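Local coordinates for TOG array regulator of axonemal microtubules protein 1 (Mus musculus, PDB 5DN7) that binds microtubules and promotes their polymerization through its TOG regions, and is needed for ciliogenesis, normal cilium length and modification of ciliary tubulin, at residues 22-31 and 42-51; 203-211 and 240-251. One frame throughout, in Å; residues are numbered along the deposited sequence.

Contact 1 of 2, residues 22-31 and 42-51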
loop_
_atom_site.group_PDB
_atom_site.type_symbol
_atom_site.label_atom_id
_atom_site.label_comp_id
_atom_site.label_asym_id
_atom_site.label_seq_id
_atom_site.Cartn_x
_atom_site.Cartn_y
_atom_site.Cartn_z
ATOM N N ILE A 22 -11.103 4.743 24.567
ATOM C CA ILE A 22 -10.138 3.650 24.495
ATOM C C ILE A 22 -8.942 3.863 25.421
ATOM O O ILE A 22 -8.579 2.979 26.193
ATOM C CB ILE A 22 -9.616 3.457 23.047
ATOM C CG1 ILE A 22 -10.772 3.510 22.045
ATOM C CG2 ILE A 22 -8.869 2.140 22.923
ATOM C CD1 ILE A 22 -10.344 3.797 20.620
ATOM N N ILE A 23 -8.337 5.044 25.343
ATOM C CA ILE A 23 -7.070 5.304 26.013
ATOM C C ILE A 23 -7.224 6.037 27.338
ATOM O O ILE A 23 -7.742 7.147 27.375
ATOM C CB ILE A 23 -6.141 6.145 25.126
ATOM C CG1 ILE A 23 -6.228 5.694 23.667
ATOM C CG2 ILE A 23 -4.712 6.087 25.641
ATOM C CD1 ILE A 23 -5.519 6.633 22.721
ATOM N N PRO A 24 -6.757 5.417 28.430
ATOM C CA PRO A 24 -6.602 6.068 29.737
ATOM C C PRO A 24 -5.763 7.345 29.626
ATOM O O PRO A 24 -4.697 7.282 29.005
ATOM C CB PRO A 24 -5.878 5.004 30.564
ATOM C CG PRO A 24 -6.281 3.710 29.932
ATOM C CD PRO A 24 -6.384 3.993 28.473
ATOM N N GLN A 25 -6.224 8.461 30.200
ATOM C CA GLN A 25 -5.551 9.769 30.071
ATOM C C GLN A 25 -4.056 9.708 30.389
ATOM O O GLN A 25 -3.256 10.452 29.820
ATOM C CB GLN A 25 -6.221 10.810 30.982
ATOM C CG GLN A 25 -7.661 11.159 30.627
ATOM C CD GLN A 25 -7.794 11.890 29.294
ATOM O OE1 GLN A 25 -8.121 11.290 28.272
ATOM N NE2 GLN A 25 -7.551 13.197 29.307
ATOM N N GLU A 26 -3.626 8.838 31.290
ATOM C CA GLU A 26 -2.194 8.695 31.553
ATOM C C GLU A 26 -1.441 8.089 30.402
ATOM O O GLU A 26 -0.401 8.562 30.055
ATOM C CB GLU A 26 -1.882 7.926 32.837
ATOM C CG GLU A 26 -2.438 6.524 32.918
ATOM C CD GLU A 26 -1.460 5.438 32.511
ATOM O OE1 GLU A 26 -1.902 4.292 32.369
ATOM O OE2 GLU A 26 -0.273 5.716 32.314
ATOM N N LEU A 27 -1.968 7.032 29.808
ATOM C CA LEU A 27 -1.364 6.506 28.595
ATOM C C LEU A 27 -1.384 7.519 27.454
ATOM O O LEU A 27 -0.427 7.619 26.696
ATOM C CB LEU A 27 -2.080 5.225 28.180
ATOM C CG LEU A 27 -1.520 4.492 26.970
ATOM C CD1 LEU A 27 -0.017 4.347 27.095
ATOM C CD2 LEU A 27 -2.191 3.137 26.848
ATOM N N HIS A 28 -2.478 8.264 27.335
ATOM C CA HIS A 28 -2.593 9.274 26.299
ATOM C C HIS A 28 -1.506 10.297 26.451
ATOM O O HIS A 28 -0.822 10.661 25.470
ATOM C CB HIS A 28 -3.959 9.946 26.354
ATOM C CG HIS A 28 -4.262 10.809 25.154
ATOM N ND1 HIS A 28 -5.077 11.878 25.218
ATOM C CD2 HIS A 28 -3.824 10.728 23.833
ATOM C CE1 HIS A 28 -5.159 12.452 24.003
ATOM N NE2 HIS A 28 -4.392 11.748 23.157
ATOM N N ALA A 29 -1.330 10.773 27.678
ATOM C CA ALA A 29 -0.290 11.739 28.001
ATOM C C ALA A 29 1.084 11.174 27.657
ATOM O O ALA A 29 1.901 11.866 27.056
ATOM C CB ALA A 29 -0.355 12.134 29.469
ATOM N N ARG A 30 1.345 9.922 28.023
ATOM C CA ARG A 30 2.624 9.312 27.625
ATOM C C ARG A 30 2.804 9.148 26.107
ATOM O O ARG A 30 3.933 9.090 25.614
ATOM C CB ARG A 30 2.807 7.957 28.301
ATOM C CG ARG A 30 3.316 8.050 29.723
ATOM C CD ARG A 30 2.910 6.835 30.516
ATOM N NE ARG A 30 3.326 5.596 29.873
ATOM C CZ ARG A 30 2.734 4.429 30.085
ATOM N NH1 ARG A 30 1.696 4.362 30.911
ATOM N NH2 ARG A 30 3.162 3.334 29.468
ATOM N N LEU A 31 1.696 9.066 25.376
ATOM C CA LEU A 31 1.746 8.906 23.928
ATOM C C LEU A 31 2.003 10.244 23.256
ATOM O O LEU A 31 2.692 10.307 22.240
ATOM C CB LEU A 31 0.446 8.295 23.393
ATOM C CG LEU A 31 0.130 6.837 23.737
ATOM C CD1 LEU A 31 -1.363 6.555 23.577
ATOM C CD2 LEU A 31 0.961 5.867 22.893
ATOM N N GLN A 42 7.072 2.112 24.508
ATOM C CA GLN A 42 6.399 1.334 25.516
ATOM C C GLN A 42 4.935 1.720 25.627
ATOM O O GLN A 42 4.109 0.858 25.727
ATOM C CB GLN A 42 7.111 1.447 26.870
ATOM C CG GLN A 42 6.197 1.254 28.066
ATOM C CD GLN A 42 5.963 -0.196 28.368
ATOM O OE1 GLN A 42 6.551 -1.067 27.722
ATOM N NE2 GLN A 42 5.106 -0.479 29.360
ATOM N N ALA A 43 4.639 3.012 25.579
ATOM C CA ALA A 43 3.277 3.525 25.591
ATOM C C ALA A 43 2.486 2.943 24.417
ATOM O O ALA A 43 1.383 2.419 24.592
ATOM C CB ALA A 43 3.286 5.023 25.539
ATOM N N VAL A 44 3.071 3.030 23.228
ATOM C CA VAL A 44 2.487 2.469 22.025
ATOM C C VAL A 44 2.176 0.963 22.165
ATOM O O VAL A 44 1.108 0.483 21.732
ATOM C CB VAL A 44 3.424 2.694 20.818
ATOM C CG1 VAL A 44 2.869 2.011 19.576
ATOM C CG2 VAL A 44 3.627 4.172 20.568
ATOM N N GLU A 45 3.088 0.212 22.774
ATOM C CA GLU A 45 2.836 -1.218 22.886
ATOM C C GLU A 45 1.740 -1.506 23.920
ATOM O O GLU A 45 0.914 -2.415 23.744
ATOM C CB GLU A 45 4.113 -1.962 23.231
ATOM C CG GLU A 45 3.860 -3.334 23.760
ATOM C CD GLU A 45 4.003 -4.353 22.664
ATOM O OE1 GLU A 45 4.107 -3.921 21.493
ATOM O OE2 GLU A 45 3.984 -5.570 22.959
ATOM N N GLU A 46 1.728 -0.715 24.990
ATOM C CA GLU A 46 0.613 -0.719 25.939
ATOM C C GLU A 46 -0.719 -0.529 25.198
ATOM O O GLU A 46 -1.669 -1.300 25.382
ATOM C CB GLU A 46 0.808 0.384 26.980
ATOM C CG GLU A 46 0.615 -0.046 28.425
ATOM C CD GLU A 46 1.225 0.952 29.404
ATOM O OE1 GLU A 46 2.473 1.046 29.468
ATOM O OE2 GLU A 46 0.460 1.657 30.100
ATOM N N LEU A 47 -0.762 0.500 24.355
ATOM C CA LEU A 47 -1.912 0.778 23.509
ATOM C C LEU A 47 -2.319 -0.446 22.702
ATOM O O LEU A 47 -3.497 -0.795 22.649
ATOM C CB LEU A 47 -1.612 1.948 22.575
ATOM C CG LEU A 47 -2.782 2.402 21.704
ATOM C CD1 LEU A 47 -4.037 2.539 22.550
ATOM C CD2 LEU A 47 -2.431 3.730 21.015
ATOM N N LYS A 48 -1.345 -1.105 22.083
ATOM C CA LYS A 48 -1.635 -2.338 21.347
ATOM C C LYS A 48 -2.331 -3.377 22.243
ATOM O O LYS A 48 -3.328 -4.030 21.848
ATOM C CB LYS A 48 -0.344 -2.913 20.771
ATOM C CG LYS A 48 -0.554 -3.897 19.644
ATOM C CD LYS A 48 0.772 -4.391 19.103
ATOM C CE LYS A 48 1.324 -5.511 19.960
ATOM N NZ LYS A 48 2.438 -6.219 19.271
ATOM N N GLN A 49 -1.815 -3.506 23.463
ATOM C CA GLN A 49 -2.413 -4.419 24.426
ATOM C C GLN A 49 -3.874 -4.066 24.650
ATOM O O GLN A 49 -4.740 -4.940 24.595
ATOM C CB GLN A 49 -1.648 -4.395 25.751
ATOM C CG GLN A 49 -0.164 -4.755 25.630
ATOM C CD GLN A 49 0.074 -6.148 25.070
ATOM O OE1 GLN A 49 0.183 -7.117 25.822
ATOM N NE2 GLN A 49 0.151 -6.258 23.741
ATOM N N LEU A 50 -4.151 -2.783 24.883
ATOM C CA LEU A 50 -5.532 -2.340 25.080
ATOM C C LEU A 50 -6.400 -2.668 23.879
ATOM O O LEU A 50 -7.563 -3.052 24.026
ATOM C CB LEU A 50 -5.598 -0.840 25.343
ATOM C CG LEU A 50 -4.968 -0.362 26.642
ATOM C CD1 LEU A 50 -5.176 1.130 26.789
ATOM C CD2 LEU A 50 -5.543 -1.124 27.825
ATOM N N LEU A 51 -5.872 -2.523 22.678
ATOM C CA LEU A 51 -6.613 -2.810 21.478
ATOM C C LEU A 51 -6.981 -4.257 21.372
ATOM O O LEU A 51 -7.960 -4.616 20.779
ATOM C CB LEU A 51 -5.854 -2.390 20.242
ATOM C CG LEU A 51 -6.569 -1.318 19.464
ATOM C CD1 LEU A 51 -6.816 -0.188 20.422
ATOM C CD2 LEU A 51 -5.701 -0.843 18.334
#
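The guanidinium of Arg30 meets Glu46 across the contact at its edge, near its plane, in a salt bridge, while Leu27 CD1 lies over one face, 4.0 Å above the plane and over its centre. Glu26 OE2 sits at the edge too, in plane, and takes a hydrogen bond from Arg30 NH1 through its syn lone pair. Glu46 OE2 is bound by the same Arg30 NH1 at 3.1 Å, on the syn side but out of the carboxylate plane. The second oxygen, Glu46 OE1, lies by Arg30 NH2, at a separation too short to be taken literally. The guanidinium and Glu46 carboxylate planes are turned 47° apart. The Arg30 and Glu46 side chains cross at about a right angle. Arg30 thus joins two carboxylates, and its charge probably offsets the repulsion between Glu26 and Glu46. A weak bond from Gln42 NE2 also reaches Glu46 OE1.

Beside this network the contact is apolar. Leu27 is a knob in a hole formed by Ala43, Glu46, Leu47 and Leu50. Its CG stands anti to the backbone N (chi1 -176°), and from there the fork at CG gives CD1 to Ala43 and CD2 to Leu50. Leu27 CD1 rests 3.7 Å from Ala43 CB. Leu27 CD2 meets Leu50 CD1 tip to tip at 3.6 Å, and Pro24 CD touches that same leucine methyl. Leu31 CD2 lies 3.6 Å from Ala43 CB, and its CD1 packs against Leu47 CD2. Ile23 CG1 reaches Leu47 CD1, and Ile22 CG2 reaches Leu51 CD1. Phe67 of helix 61-74 backs Ile22, Ile23 and Leu51.

The helix axes are 9.2 Å apart at 139°. This is the antiparallel helix pair of a HEAT repeat, here the predicted first repeat of the TOG 2 solenoid in this chain.

Contact 2 of 2, residues 203-211 and 240-251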
loop_
_atom_site.group_PDB
_atom_site.type_symbol
_atom_site.label_atom_id
_atom_site.label_comp_id
_atom_site.label_asym_id
_atom_site.label_seq_id
_atom_site.Cartn_x
_atom_site.Cartn_y
_atom_site.Cartn_z
ATOM N N LEU A 203 7.734 -1.937 -15.099
ATOM C CA LEU A 203 7.891 -2.998 -16.088
ATOM C C LEU A 203 7.438 -4.347 -15.507
ATOM O O LEU A 203 6.734 -5.109 -16.177
ATOM C CB LEU A 203 9.346 -3.064 -16.582
ATOM C CG LEU A 203 9.766 -1.823 -17.400
ATOM C CD1 LEU A 203 11.286 -1.678 -17.470
ATOM C CD2 LEU A 203 9.162 -1.835 -18.812
ATOM N N GLU A 204 7.807 -4.640 -14.259
ATOM C CA GLU A 204 7.275 -5.867 -13.640
ATOM C C GLU A 204 5.753 -5.861 -13.585
ATOM O O GLU A 204 5.083 -6.890 -13.875
ATOM C CB GLU A 204 7.826 -6.052 -12.224
ATOM C CG GLU A 204 9.309 -6.356 -12.177
ATOM C CD GLU A 204 9.681 -7.718 -12.792
ATOM O OE1 GLU A 204 9.376 -8.776 -12.187
ATOM O OE2 GLU A 204 10.306 -7.720 -13.880
ATOM N N ALA A 205 5.198 -4.702 -13.218
ATOM C CA ALA A 205 3.756 -4.581 -13.159
ATOM C C ALA A 205 3.166 -4.843 -14.532
ATOM O O ALA A 205 2.166 -5.533 -14.639
ATOM C CB ALA A 205 3.326 -3.219 -12.643
ATOM N N PHE A 206 3.792 -4.323 -15.581
ATOM C CA PHE A 206 3.268 -4.539 -16.925
ATOM C C PHE A 206 3.366 -6.016 -17.342
ATOM O O PHE A 206 2.485 -6.508 -18.042
ATOM C CB PHE A 206 3.960 -3.610 -17.936
ATOM C CG PHE A 206 3.126 -2.355 -18.259
ATOM C CD1 PHE A 206 2.811 -1.439 -17.263
ATOM C CD2 PHE A 206 2.614 -2.143 -19.533
ATOM C CE1 PHE A 206 2.014 -0.312 -17.537
ATOM C CE2 PHE A 206 1.799 -1.029 -19.814
ATOM C CZ PHE A 206 1.515 -0.113 -18.815
ATOM N N ALA A 207 4.403 -6.729 -16.898
ATOM C CA ALA A 207 4.467 -8.168 -17.150
ATOM C C ALA A 207 3.266 -8.872 -16.516
ATOM O O ALA A 207 2.607 -9.724 -17.158
ATOM C CB ALA A 207 5.782 -8.768 -16.619
ATOM N N VAL A 208 2.961 -8.507 -15.268
ATOM C CA VAL A 208 1.795 -9.108 -14.614
ATOM C C VAL A 208 0.454 -8.724 -15.276
ATOM O O VAL A 208 -0.476 -9.545 -15.366
ATOM C CB VAL A 208 1.727 -8.740 -13.122
ATOM C CG1 VAL A 208 0.549 -9.452 -12.468
ATOM C CG2 VAL A 208 3.019 -9.145 -12.433
ATOM N N LEU A 209 0.338 -7.485 -15.731
ATOM C CA LEU A 209 -0.855 -7.097 -16.483
ATOM C C LEU A 209 -0.985 -7.922 -17.761
ATOM O O LEU A 209 -2.054 -8.412 -18.055
ATOM C CB LEU A 209 -0.842 -5.611 -16.824
ATOM C CG LEU A 209 -1.002 -4.682 -15.627
ATOM C CD1 LEU A 209 -0.755 -3.266 -16.067
ATOM C CD2 LEU A 209 -2.409 -4.832 -15.037
ATOM N N ALA A 210 0.104 -8.067 -18.517
ATOM C CA ALA A 210 0.069 -8.869 -19.742
ATOM C C ALA A 210 -0.396 -10.286 -19.440
ATOM O O ALA A 210 -1.246 -10.833 -20.142
ATOM C CB ALA A 210 1.429 -8.904 -20.412
ATOM N N SER A 211 0.159 -10.869 -18.382
ATOM C CA SER A 211 -0.233 -12.215 -17.980
ATOM C C SER A 211 -1.707 -12.303 -17.570
ATOM O O SER A 211 -2.373 -13.322 -17.814
ATOM C CB SER A 211 0.674 -12.693 -16.840
ATOM O OG SER A 211 0.124 -13.804 -16.167
ATOM N N ALA A 240 11.700 -1.429 -24.138
ATOM C CA ALA A 240 11.820 -2.039 -22.826
ATOM C C ALA A 240 10.572 -2.858 -22.456
ATOM O O ALA A 240 10.690 -3.952 -21.930
ATOM C CB ALA A 240 12.089 -0.972 -21.777
ATOM N N VAL A 241 9.380 -2.342 -22.734
ATOM C CA VAL A 241 8.158 -3.084 -22.430
ATOM C C VAL A 241 8.125 -4.385 -23.212
ATOM O O VAL A 241 7.831 -5.436 -22.661
ATOM C CB VAL A 241 6.873 -2.268 -22.732
ATOM C CG1 VAL A 241 5.674 -3.180 -22.827
ATOM C CG2 VAL A 241 6.641 -1.206 -21.652
ATOM N N GLN A 242 8.420 -4.331 -24.489
ATOM C CA GLN A 242 8.427 -5.513 -25.317
ATOM C C GLN A 242 9.492 -6.509 -24.884
ATOM O O GLN A 242 9.244 -7.662 -24.816
ATOM C CB GLN A 242 8.542 -5.161 -26.786
ATOM C CG GLN A 242 7.311 -4.455 -27.311
ATOM C CD GLN A 242 7.338 -4.219 -28.779
ATOM O OE1 GLN A 242 8.148 -3.466 -29.289
ATOM N NE2 GLN A 242 6.448 -4.863 -29.471
ATOM N N ALA A 243 10.662 -5.999 -24.549
ATOM C CA ALA A 243 11.743 -6.845 -24.057
ATOM C C ALA A 243 11.287 -7.565 -22.798
ATOM O O ALA A 243 11.421 -8.772 -22.703
ATOM C CB ALA A 243 12.976 -6.029 -23.793
ATOM N N ARG A 244 10.715 -6.828 -21.847
ATOM C CA ARG A 244 10.205 -7.435 -20.620
ATOM C C ARG A 244 9.112 -8.482 -20.879
ATOM O O ARG A 244 9.132 -9.558 -20.293
ATOM C CB ARG A 244 9.663 -6.369 -19.664
ATOM C CG ARG A 244 9.127 -6.945 -18.341
ATOM C CD ARG A 244 10.219 -7.761 -17.620
ATOM N NE ARG A 244 9.746 -8.420 -16.403
ATOM C CZ ARG A 244 9.235 -9.640 -16.373
ATOM N NH1 ARG A 244 9.108 -10.321 -17.503
ATOM N NH2 ARG A 244 8.834 -10.171 -15.222
ATOM N N LEU A 245 8.159 -8.157 -21.745
ATOM C CA LEU A 245 7.032 -9.057 -22.039
ATOM C C LEU A 245 7.497 -10.315 -22.744
ATOM O O LEU A 245 6.897 -11.366 -22.581
ATOM C CB LEU A 245 5.982 -8.361 -22.907
ATOM C CG LEU A 245 4.785 -7.689 -22.241
ATOM C CD1 LEU A 245 5.154 -7.039 -20.918
ATOM C CD2 LEU A 245 4.229 -6.671 -23.204
ATOM N N ALA A 246 8.554 -10.201 -23.545
ATOM C CA ALA A 246 9.103 -11.370 -24.223
ATOM C C ALA A 246 9.663 -12.378 -23.211
ATOM O O ALA A 246 9.632 -13.585 -23.447
ATOM C CB ALA A 246 10.178 -10.955 -25.216
ATOM N N ARG A 247 10.175 -11.879 -22.086
ATOM C CA ARG A 247 10.615 -12.751 -20.990
ATOM C C ARG A 247 9.404 -13.289 -20.251
ATOM O O ARG A 247 8.816 -12.596 -19.418
ATOM C CB ARG A 247 11.516 -12.006 -20.011
ATOM C CG ARG A 247 12.770 -11.460 -20.629
ATOM C CD ARG A 247 13.505 -12.534 -21.404
ATOM N NE ARG A 247 14.920 -12.203 -21.534
ATOM C CZ ARG A 247 15.897 -12.797 -20.849
ATOM N NH1 ARG A 247 15.624 -13.771 -19.987
ATOM N NH2 ARG A 247 17.153 -12.419 -21.037
ATOM N N LYS A 248 9.028 -14.523 -20.540
ATOM C CA LYS A 248 7.814 -15.053 -19.953
ATOM C C LYS A 248 8.057 -15.512 -18.513
ATOM O O LYS A 248 7.831 -16.666 -18.180
ATOM C CB LYS A 248 7.264 -16.210 -20.804
ATOM C CG LYS A 248 6.922 -15.838 -22.256
ATOM C CD LYS A 248 6.067 -14.561 -22.344
ATOM C CE LYS A 248 4.679 -14.699 -21.693
ATOM N NZ LYS A 248 3.571 -14.721 -22.705
ATOM N N THR A 249 8.521 -14.611 -17.659
ATOM C CA THR A 249 8.699 -14.943 -16.252
ATOM C C THR A 249 8.087 -13.821 -15.431
ATOM O O THR A 249 8.143 -12.659 -15.806
ATOM C CB THR A 249 10.197 -15.159 -15.878
ATOM O OG1 THR A 249 10.321 -15.378 -14.462
ATOM C CG2 THR A 249 11.055 -13.964 -16.300
ATOM N N LEU A 250 7.473 -14.171 -14.320
ATOM C CA LEU A 250 6.693 -13.203 -13.572
ATOM C C LEU A 250 7.286 -13.014 -12.189
ATOM O O LEU A 250 7.938 -13.919 -11.685
ATOM C CB LEU A 250 5.241 -13.670 -13.468
ATOM C CG LEU A 250 4.457 -13.723 -14.779
ATOM C CD1 LEU A 250 3.215 -14.553 -14.574
ATOM C CD2 LEU A 250 4.108 -12.302 -15.245
ATOM N N PRO A 251 7.047 -11.846 -11.565
ATOM C CA PRO A 251 7.442 -11.696 -10.164
ATOM C C PRO A 251 6.559 -12.597 -9.304
ATOM O O PRO A 251 5.594 -13.156 -9.817
ATOM C CB PRO A 251 7.171 -10.212 -9.883
ATOM C CG PRO A 251 5.975 -9.929 -10.743
ATOM C CD PRO A 251 6.256 -10.686 -12.031
#
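Glu204 OE2 takes two N-H groups of Arg244 in a salt bridge. The bond from NE is short, 2.7 Å from Arg244 NE to Glu204 OE2, and the one from NH2 is weak. NE comes from above the carboxylate plane but keeps the oxygen near the guanidinium plane, and the two planes are 31° apart. Glu204 OE1 receives a weak bond from Arg244 NH2 and a further one from the backbone N of Ala262.

The guanidinium is also held by its own segment, and NH2 serves both partners. Arg244 NH2 binds Thr249 O at 2.6 Å, with the oxygen in the guanidinium plane. NH1 adds weak bonds to Thr249 O and Arg247 O. These bonds fix the rotation of the guanidinium and tie the chain beyond the helix back to it. Ala207 CB lies over the centre of one face of the Arg244 guanidinium, 3.5 Å above the plane. A bend at chi2 (57°) turns the arginine chain beyond CG toward Glu204.

The contact joins the second helix of the predicted HEAT 8 repeat to helix 237-246 and the chain that follows, at the C-terminal end of the TOG solenoid. The helix axes cross at -57°, with Ala207 and Leu245 the closest pair of CA atoms.

Apolar contacts accompany the salt bridge. Leu203 CD2 meets Val241 CG2 at 3.8 Å, and Ala210 CB rests against Leu245 CG. Leu250 CD2 lies 3.5 Å from Ala207 O, while its CD1 touches Ser211 OG. Pro251 packs tightly on Val208, with Pro251 CG 3.5 Å from Val208 CG2. The proline ring also runs past the Glu204 side chain in the opposite direction, bringing its CB near OE1. Leu170 of helix 156-172 touches Val208.

In the fold
From the N terminus, contact 1 comes first. It closes a short loop, with 10 residues between its segments, and pairs the first two helices. The chain then runs through the helices from 61-74 to 180-187 before helix 196-213 opens contact 2. That contact closes a longer loop of 28 residues, which includes helix 219-226, and brings helix 237-246 and its trailing chain back onto helix 196-213. The contacts follow in series and neither nest nor cross. They lie to either side of the middle of the chain and do not meet. The nearest atoms of contact 1 and contact 2 are about 30 Å apart. Each ties together one end of the TOG 2 solenoid, with the intervening helices between them.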